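Diol-dehydratase (Roseburia inulinivorans, PDB 5I2A) probably acts as a lyase of the glycyl radical family, dehydrating 1,2-propanediol without vitamin B12. Local coordinates at residues Leu179-Cys193 with Lys203-Val217. Residues are numbered along the deposited sequence; the frame is centred on the assembly and turned at random. Where two conformers were deposited one is given.
Sequences LNGVKEKVRKEMENC and KMCFLESILISCDAV
Lys183 lies across Leu211, Cys214 and Asp215. CB rests on CD2 of Leu211 at 3.7 Å; CG turns between that methyl and CB of Cys214. A bend at chi3 (-66°) then swings the chain round the edge of the interface, CD and CE passing OD1 of Asp215, and NZ closes a salt bridge of 2.6 Å to that same OD1, on its syn lone pair. A water accepts hydrogen bonds from Lys183 NZ and, in one of the two conformers of Arg187, from its NH2, and donates one to Asp215 OD2, tying both carboxylate oxygens into one small network. With an alanine in place of Lys183, Asp215 would probably lose its direct charged mate and Leu211 part of its cover.

Leu211 is a knob in the hole formed by Lys183, Val186, Arg187 and Met190, its CD2 lying, in that same conformer, 4.1 Å above the guanidinium plane of Arg187, over the centre. Met190 returns the favour: extended beyond CG, it sits among Met204, Leu207, Glu208 and Leu211 and brings CE to 3.6 Å from CD of Glu208. Deeper in, CG2 of Val186 meets CG2 of Ile210 at 3.6 Å, and helix 534-537 covers this side through Ile535.

Near the turn, Lys203 reaches alongside Cys193 SG and donates to Glu189 OE2 (2.6 Å) on the anti side, 20° out of the carboxylate plane; its NZ also bonds the carbonyl of Lys536.

The axes of 179-190 and 203-217 approach to 9.7 Å and cross at -164°, the antiparallel arrangement of a helical hairpin. A salt bridge towards each end is consistent with charge pairs adding to an interlocked apolar seam between helix 171-190 and helix 200-233.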
ATOM      1  N   LEU A 179      -5.526 -22.722  18.230  1.00 15.86           N
ATOM      2  CA  LEU A 179      -5.153 -22.154  16.945  1.00 18.86           C
ATOM      3  C   LEU A 179      -5.768 -23.001  15.829  1.00 22.03           C
ATOM      4  O   LEU A 179      -5.985 -22.521  14.724  1.00 17.52           O
ATOM      5  CB  LEU A 179      -3.632 -22.061  16.794  1.00 15.04           C
ATOM      6  CG  LEU A 179      -2.966 -21.051  17.739  1.00 17.31           C
ATOM      7  CD1 LEU A 179      -1.483 -20.922  17.454  1.00 14.18           C
ATOM      8  CD2 LEU A 179      -3.649 -19.681  17.666  1.00 14.43           C
ATOM      9  N   ASN A 180      -6.066 -24.263  16.125  1.00 23.36           N
ATOM     10  CA  ASN A 180      -6.795 -25.086  15.175  1.00 19.57           C
ATOM     11  C   ASN A 180      -8.152 -24.473  14.885  1.00 20.11           C
ATOM     12  O   ASN A 180      -8.574 -24.389  13.741  1.00 20.86           O
ATOM     13  CB  ASN A 180      -6.961 -26.506  15.697  1.00 23.49           C
ATOM     14  CG  ASN A 180      -7.547 -27.418  14.669  1.00 27.24           C
ATOM     15  OD1 ASN A 180      -6.902 -27.731  13.667  1.00 25.36           O
ATOM     16  ND2 ASN A 180      -8.779 -27.849  14.896  1.00 27.61           N
ATOM     17  N   GLY A 181      -8.822 -24.026  15.944  1.00 18.18           N
ATOM     18  CA  GLY A 181     -10.084 -23.338  15.811  1.00 16.88           C
ATOM     19  C   GLY A 181      -9.977 -22.008  15.075  1.00 20.24           C
ATOM     20  O   GLY A 181     -10.876 -21.648  14.318  1.00 19.63           O
ATOM     21  N   VAL A 182      -8.899 -21.265  15.312  1.00 18.11           N
ATOM     22  CA  VAL A 182      -8.718 -19.996  14.621  1.00 20.18           C
ATOM     23  C   VAL A 182      -8.549 -20.249  13.120  1.00 16.07           C
ATOM     24  O   VAL A 182      -9.159 -19.570  12.310  1.00 20.15           O
ATOM     25  CB  VAL A 182      -7.515 -19.196  15.183  1.00 16.81           C
ATOM     26  CG1 VAL A 182      -7.214 -17.976  14.312  1.00 14.97           C
ATOM     27  CG2 VAL A 182      -7.809 -18.768  16.616  1.00 10.87           C
ATOM     28  N   LYS A 183      -7.758 -21.254  12.765  1.00 16.98           N
ATOM     29  CA  LYS A 183      -7.565 -21.621  11.364  1.00 17.67           C
ATOM     30  C   LYS A 183      -8.885 -21.998  10.709  1.00 20.52           C
ATOM     31  O   LYS A 183      -9.156 -21.612   9.569  1.00 16.72           O
ATOM     32  CB  LYS A 183      -6.580 -22.776  11.235  1.00 18.06           C
ATOM     33  CG  LYS A 183      -5.158 -22.391  11.541  1.00 19.52           C
ATOM     34  CD  LYS A 183      -4.191 -23.455  11.082  1.00 21.63           C
ATOM     35  CE  LYS A 183      -4.348 -24.746  11.859  1.00 22.19           C
ATOM     36  NZ  LYS A 183      -3.496 -25.832  11.293  1.00 23.19           N
ATOM     37  N   GLU A 184      -9.717 -22.730  11.442  1.00 18.06           N
ATOM     38  CA  GLU A 184     -11.009 -23.117  10.899  1.00 22.61           C
ATOM     39  C   GLU A 184     -11.894 -21.897  10.663  1.00 20.31           C
ATOM     40  O   GLU A 184     -12.634 -21.839   9.695  1.00 21.08           O
ATOM     41  CB  GLU A 184     -11.719 -24.117  11.816  1.00 25.21           C
ATOM     42  CG  GLU A 184     -12.788 -24.940  11.091  1.00 37.12           C
ATOM     43  CD  GLU A 184     -12.449 -25.206   9.616  1.00 53.07           C
ATOM     44  OE1 GLU A 184     -11.439 -25.902   9.346  1.00 49.22           O
ATOM     45  OE2 GLU A 184     -13.187 -24.705   8.727  1.00 44.64           O
ATOM     46  N   LYS A 185     -11.823 -20.929  11.562  1.00 18.36           N
ATOM     47  CA  LYS A 185     -12.527 -19.663  11.384  1.00 16.12           C
ATOM     48  C   LYS A 185     -12.039 -18.959  10.108  1.00 19.05           C
ATOM     49  O   LYS A 185     -12.823 -18.421   9.341  1.00 17.03           O
ATOM     50  CB  LYS A 185     -12.304 -18.790  12.613  1.00 22.09           C
ATOM     51  CG  LYS A 185     -13.000 -17.438  12.665  1.00 23.53           C
ATOM     52  CD  LYS A 185     -12.827 -16.888  14.095  1.00 31.54           C
ATOM     53  CE  LYS A 185     -13.126 -15.402  14.224  1.00 31.19           C
ATOM     54  NZ  LYS A 185     -12.830 -14.946  15.612  1.00 38.69           N
ATOM     55  N   VAL A 186     -10.735 -18.993   9.889  1.00 17.22           N
ATOM     56  CA  VAL A 186     -10.148 -18.385   8.708  1.00 18.44           C
ATOM     57  C   VAL A 186     -10.638 -19.092   7.447  1.00 22.57           C
ATOM     58  O   VAL A 186     -11.081 -18.444   6.497  1.00 19.67           O
ATOM     59  CB  VAL A 186      -8.613 -18.419   8.781  1.00 17.13           C
ATOM     60  CG1 VAL A 186      -7.980 -18.028   7.429  1.00 15.18           C
ATOM     61  CG2 VAL A 186      -8.137 -17.496   9.891  1.00 16.72           C
ATOM     62  N   ARG A 187     -10.580 -20.421   7.455  0.80 19.38           N
ATOM     63  CA  ARG A 187     -11.010 -21.199   6.304  0.80 20.30           C
ATOM     64  C   ARG A 187     -12.489 -20.988   6.017  0.80 20.01           C
ATOM     65  O   ARG A 187     -12.893 -20.924   4.865  0.80 21.05           O
ATOM     66  CB  ARG A 187     -10.694 -22.682   6.514  0.80 19.56           C
ATOM     67  CG  ARG A 187      -9.197 -22.927   6.552  0.80 23.19           C
ATOM     68  CD  ARG A 187      -8.803 -24.352   6.239  0.80 23.87           C
ATOM     69  NE  ARG A 187      -7.355 -24.466   6.075  0.80 23.90           N
ATOM     70  CZ  ARG A 187      -6.524 -24.837   7.044  0.80 23.63           C
ATOM     71  NH1 ARG A 187      -7.006 -25.135   8.245  0.80 22.98           N
ATOM     72  NH2 ARG A 187      -5.221 -24.921   6.813  0.80 21.47           N
ATOM     73  N   LYS A 188     -13.293 -20.839   7.060  1.00 18.85           N
ATOM     74  CA  LYS A 188     -14.700 -20.554   6.858  1.00 21.29           C
ATOM     75  C   LYS A 188     -14.899 -19.170   6.214  1.00 24.23           C
ATOM     76  O   LYS A 188     -15.774 -19.004   5.364  1.00 20.61           O
ATOM     77  CB  LYS A 188     -15.481 -20.638   8.157  1.00 24.11           C
ATOM     78  CG  LYS A 188     -16.981 -20.745   7.920  1.00 37.56           C
ATOM     79  CD  LYS A 188     -17.454 -22.193   8.080  1.00 48.96           C
ATOM     80  CE  LYS A 188     -18.727 -22.488   7.285  1.00 53.21           C
ATOM     81  NZ  LYS A 188     -18.454 -23.016   5.916  1.00 60.54           N
ATOM     82  N   GLU A 189     -14.090 -18.185   6.595  1.00 19.56           N
ATOM     83  CA  GLU A 189     -14.211 -16.863   5.971  1.00 20.14           C
ATOM     84  C   GLU A 189     -13.745 -16.908   4.509  1.00 20.53           C
ATOM     85  O   GLU A 189     -14.305 -16.230   3.650  1.00 19.50           O
ATOM     86  CB  GLU A 189     -13.417 -15.814   6.748  1.00 19.57           C
ATOM     87  CG  GLU A 189     -13.510 -14.426   6.152  1.00 17.12           C
ATOM     88  CD  GLU A 189     -14.929 -13.878   6.186  1.00 23.03           C
ATOM     89  OE1 GLU A 189     -15.677 -14.221   7.125  1.00 23.92           O
ATOM     90  OE2 GLU A 189     -15.294 -13.118   5.275  1.00 22.23           O
ATOM     91  N   MET A 190     -12.731 -17.722   4.231  1.00 17.40           N
ATOM     92  CA  MET A 190     -12.254 -17.906   2.862  1.00 19.85           C
ATOM     93  C   MET A 190     -13.370 -18.335   1.905  1.00 25.64           C
ATOM     94  O   MET A 190     -13.381 -17.948   0.731  1.00 20.41           O
ATOM     95  CB  MET A 190     -11.136 -18.935   2.833  1.00 18.87           C
ATOM     96  CG  MET A 190      -9.813 -18.414   3.356  1.00 17.04           C
ATOM     97  SD  MET A 190      -8.569 -19.711   3.271  1.00 24.63           S
ATOM     98  CE  MET A 190      -7.071 -18.755   3.531  1.00 15.97           C
ATOM     99  N   GLU A 191     -14.314 -19.119   2.423  1.00 22.75           N
ATOM    100  CA  GLU A 191     -15.450 -19.593   1.639  1.00 24.40           C
ATOM    101  C   GLU A 191     -16.377 -18.468   1.194  1.00 22.96           C
ATOM    102  O   GLU A 191     -17.095 -18.619   0.213  1.00 25.23           O
ATOM    103  CB  GLU A 191     -16.243 -20.638   2.431  1.00 21.71           C
ATOM    104  CG  GLU A 191     -15.541 -21.977   2.493  1.00 22.19           C
ATOM    105  CD  GLU A 191     -16.154 -22.940   3.506  1.00 32.39           C
ATOM    106  OE1 GLU A 191     -15.424 -23.834   3.984  1.00 45.95           O
ATOM    107  OE2 GLU A 191     -17.352 -22.809   3.826  1.00 30.65           O
ATOM    108  N   ASN A 192     -16.365 -17.347   1.910  1.00 22.19           N
ATOM    109  CA  ASN A 192     -17.141 -16.186   1.499  1.00 27.66           C
ATOM    110  C   ASN A 192     -16.480 -15.376   0.369  1.00 25.63           C
ATOM    111  O   ASN A 192     -17.084 -14.450  -0.158  1.00 28.96           O
ATOM    112  CB  ASN A 192     -17.395 -15.253   2.686  1.00 30.50           C
ATOM    113  CG  ASN A 192     -18.249 -15.889   3.767  1.00 35.95           C
ATOM    114  OD1 ASN A 192     -19.130 -16.701   3.489  1.00 35.37           O
ATOM    115  ND2 ASN A 192     -17.992 -15.512   5.017  1.00 28.23           N
ATOM    116  N   CYS A 193     -15.238 -15.705   0.024  1.00 22.32           N
ATOM    117  CA  CYS A 193     -14.506 -14.967  -1.009  1.00 20.20           C
ATOM    118  C   CYS A 193     -14.588 -15.664  -2.366  1.00 22.63           C
ATOM    119  O   CYS A 193     -14.366 -16.871  -2.463  1.00 19.70           O
ATOM    120  CB  CYS A 193     -13.034 -14.801  -0.612  1.00 18.19           C
ATOM    121  SG  CYS A 193     -12.794 -14.165   1.054  1.00 25.71           S
ATOM    122  N   LYS A 203      -7.500  -9.788   0.362  1.00 14.95           N
ATOM    123  CA  LYS A 203      -8.170 -10.473   1.462  1.00 14.84           C
ATOM    124  C   LYS A 203      -7.616 -11.885   1.606  1.00 16.74           C
ATOM    125  O   LYS A 203      -7.265 -12.317   2.708  1.00 17.82           O
ATOM    126  CB  LYS A 203      -9.696 -10.518   1.263  1.00 14.29           C
ATOM    127  CG  LYS A 203     -10.437 -11.341   2.325  1.00 16.07           C
ATOM    128  CD  LYS A 203     -11.929 -10.980   2.429  1.00 17.94           C
ATOM    129  CE  LYS A 203     -12.586 -11.671   3.638  1.00 18.18           C
ATOM    130  NZ  LYS A 203     -14.062 -11.412   3.745  1.00 22.03           N
ATOM    131  N   MET A 204      -7.528 -12.604   0.495  1.00 17.54           N
ATOM    132  CA  MET A 204      -7.102 -13.997   0.550  1.00 14.89           C
ATOM    133  C   MET A 204      -5.636 -14.099   0.920  1.00 17.19           C
ATOM    134  O   MET A 204      -5.263 -15.003   1.639  1.00 16.48           O
ATOM    135  CB  MET A 204      -7.368 -14.714  -0.773  1.00 15.64           C
ATOM    136  CG  MET A 204      -8.846 -15.039  -1.004  1.00 22.79           C
ATOM    137  SD  MET A 204      -9.482 -16.227   0.218  1.00 25.52           S
ATOM    138  CE  MET A 204      -8.212 -17.465   0.089  1.00 17.88           C
ATOM    139  N   CYS A 205      -4.805 -13.166   0.453  1.00 15.67           N
ATOM    140  CA  CYS A 205      -3.409 -13.170   0.878  1.00 14.92           C
ATOM    141  C   CYS A 205      -3.303 -13.022   2.415  1.00 16.51           C
ATOM    142  O   CYS A 205      -2.527 -13.719   3.056  1.00 16.40           O
ATOM    143  CB  CYS A 205      -2.614 -12.062   0.190  1.00 14.73           C
ATOM    144  SG  CYS A 205      -0.818 -12.151   0.465  1.00 21.82           S
ATOM    145  N   PHE A 206      -4.072 -12.104   2.986  1.00 14.35           N
ATOM    146  CA  PHE A 206      -4.063 -11.880   4.434  1.00 14.83           C
ATOM    147  C   PHE A 206      -4.538 -13.127   5.181  1.00 12.74           C
ATOM    148  O   PHE A 206      -3.908 -13.554   6.142  1.00 13.31           O
ATOM    149  CB  PHE A 206      -4.935 -10.676   4.798  1.00 13.98           C
ATOM    150  CG  PHE A 206      -5.101 -10.470   6.271  1.00 14.76           C
ATOM    151  CD1 PHE A 206      -4.040 -10.045   7.054  1.00 14.84           C
ATOM    152  CD2 PHE A 206      -6.324 -10.709   6.880  1.00 15.14           C
ATOM    153  CE1 PHE A 206      -4.197  -9.863   8.423  1.00 13.74           C
ATOM    154  CE2 PHE A 206      -6.487 -10.520   8.243  1.00 13.38           C
ATOM    155  CZ  PHE A 206      -5.420 -10.103   9.016  1.00 13.22           C
ATOM    156  N   LEU A 207      -5.638 -13.718   4.719  1.00 13.19           N
ATOM    157  CA  LEU A 207      -6.160 -14.937   5.336  1.00 14.30           C
ATOM    158  C   LEU A 207      -5.148 -16.095   5.232  1.00 17.35           C
ATOM    159  O   LEU A 207      -4.955 -16.816   6.199  1.00 16.54           O
ATOM    160  CB  LEU A 207      -7.512 -15.329   4.718  1.00 14.63           C
ATOM    161  CG  LEU A 207      -8.661 -14.327   4.951  1.00 16.13           C
ATOM    162  CD1 LEU A 207      -9.970 -14.770   4.313  1.00 14.68           C
ATOM    163  CD2 LEU A 207      -8.874 -14.069   6.444  1.00 14.68           C
ATOM    164  N   GLU A 208      -4.486 -16.262   4.086  1.00 16.86           N
ATOM    165  CA  GLU A 208      -3.474 -17.316   3.962  1.00 14.81           C
ATOM    166  C   GLU A 208      -2.316 -17.056   4.909  1.00 15.92           C
ATOM    167  O   GLU A 208      -1.750 -17.986   5.471  1.00 15.66           O
ATOM    168  CB  GLU A 208      -2.924 -17.428   2.539  1.00 13.32           C
ATOM    169  CG  GLU A 208      -3.954 -17.715   1.467  1.00 21.75           C
ATOM    170  CD  GLU A 208      -4.276 -19.185   1.317  1.00 35.75           C
ATOM    171  OE1 GLU A 208      -3.871 -19.992   2.189  1.00 30.53           O
ATOM    172  OE2 GLU A 208      -4.932 -19.533   0.307  1.00 38.51           O
ATOM    173  N   SER A 209      -1.959 -15.783   5.058  1.00 13.75           N
ATOM    174  CA  SER A 209      -0.901 -15.372   5.976  1.00 15.53           C
ATOM    175  C   SER A 209      -1.214 -15.750   7.423  1.00 11.99           C
ATOM    176  O   SER A 209      -0.322 -16.120   8.178  1.00 16.58           O
ATOM    177  CB  SER A 209      -0.672 -13.863   5.890  1.00 15.59           C
ATOM    178  OG  SER A 209      -0.164 -13.522   4.617  1.00 19.32           O
ATOM    179  N   ILE A 210      -2.478 -15.643   7.807  1.00 12.90           N
ATOM    180  CA  ILE A 210      -2.871 -16.066   9.143  1.00 14.05           C
ATOM    181  C   ILE A 210      -2.647 -17.571   9.325  1.00 15.78           C
ATOM    182  O   ILE A 210      -2.105 -17.999  10.343  1.00 14.75           O
ATOM    183  CB  ILE A 210      -4.331 -15.724   9.441  1.00 13.86           C
ATOM    184  CG1 ILE A 210      -4.516 -14.202   9.503  1.00 14.05           C
ATOM    185  CG2 ILE A 210      -4.778 -16.390  10.753  1.00 12.86           C
ATOM    186  CD1 ILE A 210      -5.994 -13.741   9.710  1.00 10.78           C
ATOM    187  N   LEU A 211      -3.050 -18.367   8.335  1.00 18.90           N
ATOM    188  CA  LEU A 211      -2.887 -19.820   8.418  1.00 15.71           C
ATOM    189  C   LEU A 211      -1.417 -20.180   8.651  1.00 15.62           C
ATOM    190  O   LEU A 211      -1.078 -20.955   9.542  1.00 17.52           O
ATOM    191  CB  LEU A 211      -3.413 -20.505   7.143  1.00 14.56           C
ATOM    192  CG  LEU A 211      -4.925 -20.431   6.901  1.00 16.31           C
ATOM    193  CD1 LEU A 211      -5.315 -21.211   5.650  1.00 15.56           C
ATOM    194  CD2 LEU A 211      -5.700 -20.925   8.118  1.00 14.00           C
ATOM    195  N   ILE A 212      -0.548 -19.580   7.855  1.00 14.36           N
ATOM    196  CA  ILE A 212       0.877 -19.798   7.978  1.00 14.82           C
ATOM    197  C   ILE A 212       1.377 -19.393   9.374  1.00 19.46           C
ATOM    198  O   ILE A 212       2.145 -20.127   9.998  1.00 16.13           O
ATOM    199  CB  ILE A 212       1.633 -19.039   6.880  1.00 15.31           C
ATOM    200  CG1 ILE A 212       1.309 -19.674   5.522  1.00 17.29           C
ATOM    201  CG2 ILE A 212       3.139 -19.066   7.137  1.00 16.71           C
ATOM    202  CD1 ILE A 212       1.692 -18.837   4.327  1.00 15.34           C
ATOM    203  N   SER A 213       0.908 -18.256   9.873  1.00 14.98           N
ATOM    204  CA  SER A 213       1.342 -17.776  11.183  1.00 14.21           C
ATOM    205  C   SER A 213       0.840 -18.692  12.309  1.00 15.08           C
ATOM    206  O   SER A 213       1.553 -18.939  13.272  1.00 14.28           O
ATOM    207  CB  SER A 213       0.865 -16.333  11.420  1.00 11.86           C
ATOM    208  OG  SER A 213       1.341 -15.466  10.402  1.00 15.70           O
ATOM    209  N   CYS A 214      -0.387 -19.183  12.195  1.00 15.53           N
ATOM    210  CA  CYS A 214      -0.895 -20.094  13.206  1.00 15.46           C
ATOM    211  C   CYS A 214      -0.093 -21.402  13.213  1.00 17.14           C
ATOM    212  O   CYS A 214       0.298 -21.891  14.278  1.00 18.88           O
ATOM    213  CB  CYS A 214      -2.373 -20.374  12.984  1.00 13.43           C
ATOM    214  SG  CYS A 214      -3.438 -19.004  13.441  1.00 17.05           S
ATOM    215  N   ASP A 215       0.186 -21.947  12.033  1.00 18.03           N
ATOM    216  CA  ASP A 215       0.965 -23.179  11.952  1.00 14.53           C
ATOM    217  C   ASP A 215       2.405 -22.987  12.447  1.00 19.56           C
ATOM    218  O   ASP A 215       2.989 -23.908  13.012  1.00 20.73           O
ATOM    219  CB  ASP A 215       0.949 -23.735  10.528  1.00 16.15           C
ATOM    220  CG  ASP A 215      -0.380 -24.396  10.185  1.00 23.19           C
ATOM    221  OD1 ASP A 215      -1.030 -24.928  11.110  1.00 24.77           O
ATOM    222  OD2 ASP A 215      -0.785 -24.377   9.005  1.00 24.24           O
ATOM    223  N   ALA A 216       2.961 -21.790  12.268  1.00 16.49           N
ATOM    224  CA  ALA A 216       4.277 -21.471  12.808  1.00 14.51           C
ATOM    225  C   ALA A 216       4.318 -21.552  14.348  1.00 14.91           C
ATOM    226  O   ALA A 216       5.277 -22.036  14.931  1.00 15.69           O
ATOM    227  CB  ALA A 216       4.707 -20.090  12.349  1.00 12.71           C
ATOM    228  N   VAL A 217       3.276 -21.061  14.999  1.00 16.77           N
ATOM    229  CA  VAL A 217       3.233 -21.093  16.453  1.00 17.88           C
ATOM    230  C   VAL A 217       3.038 -22.541  16.936  1.00 20.04           C
ATOM    231  O   VAL A 217       3.605 -22.945  17.940  1.00 20.33           O
ATOM    232  CB  VAL A 217       2.114 -20.197  16.999  1.00 18.25           C
ATOM    233  CG1 VAL A 217       2.034 -20.295  18.523  1.00 12.94           C
ATOM    234  CG2 VAL A 217       2.325 -18.740  16.549  1.00 12.60           C
TER
HETATM  235  O   HOH W   1      -2.884 -25.940   8.141  1.00 32.43           O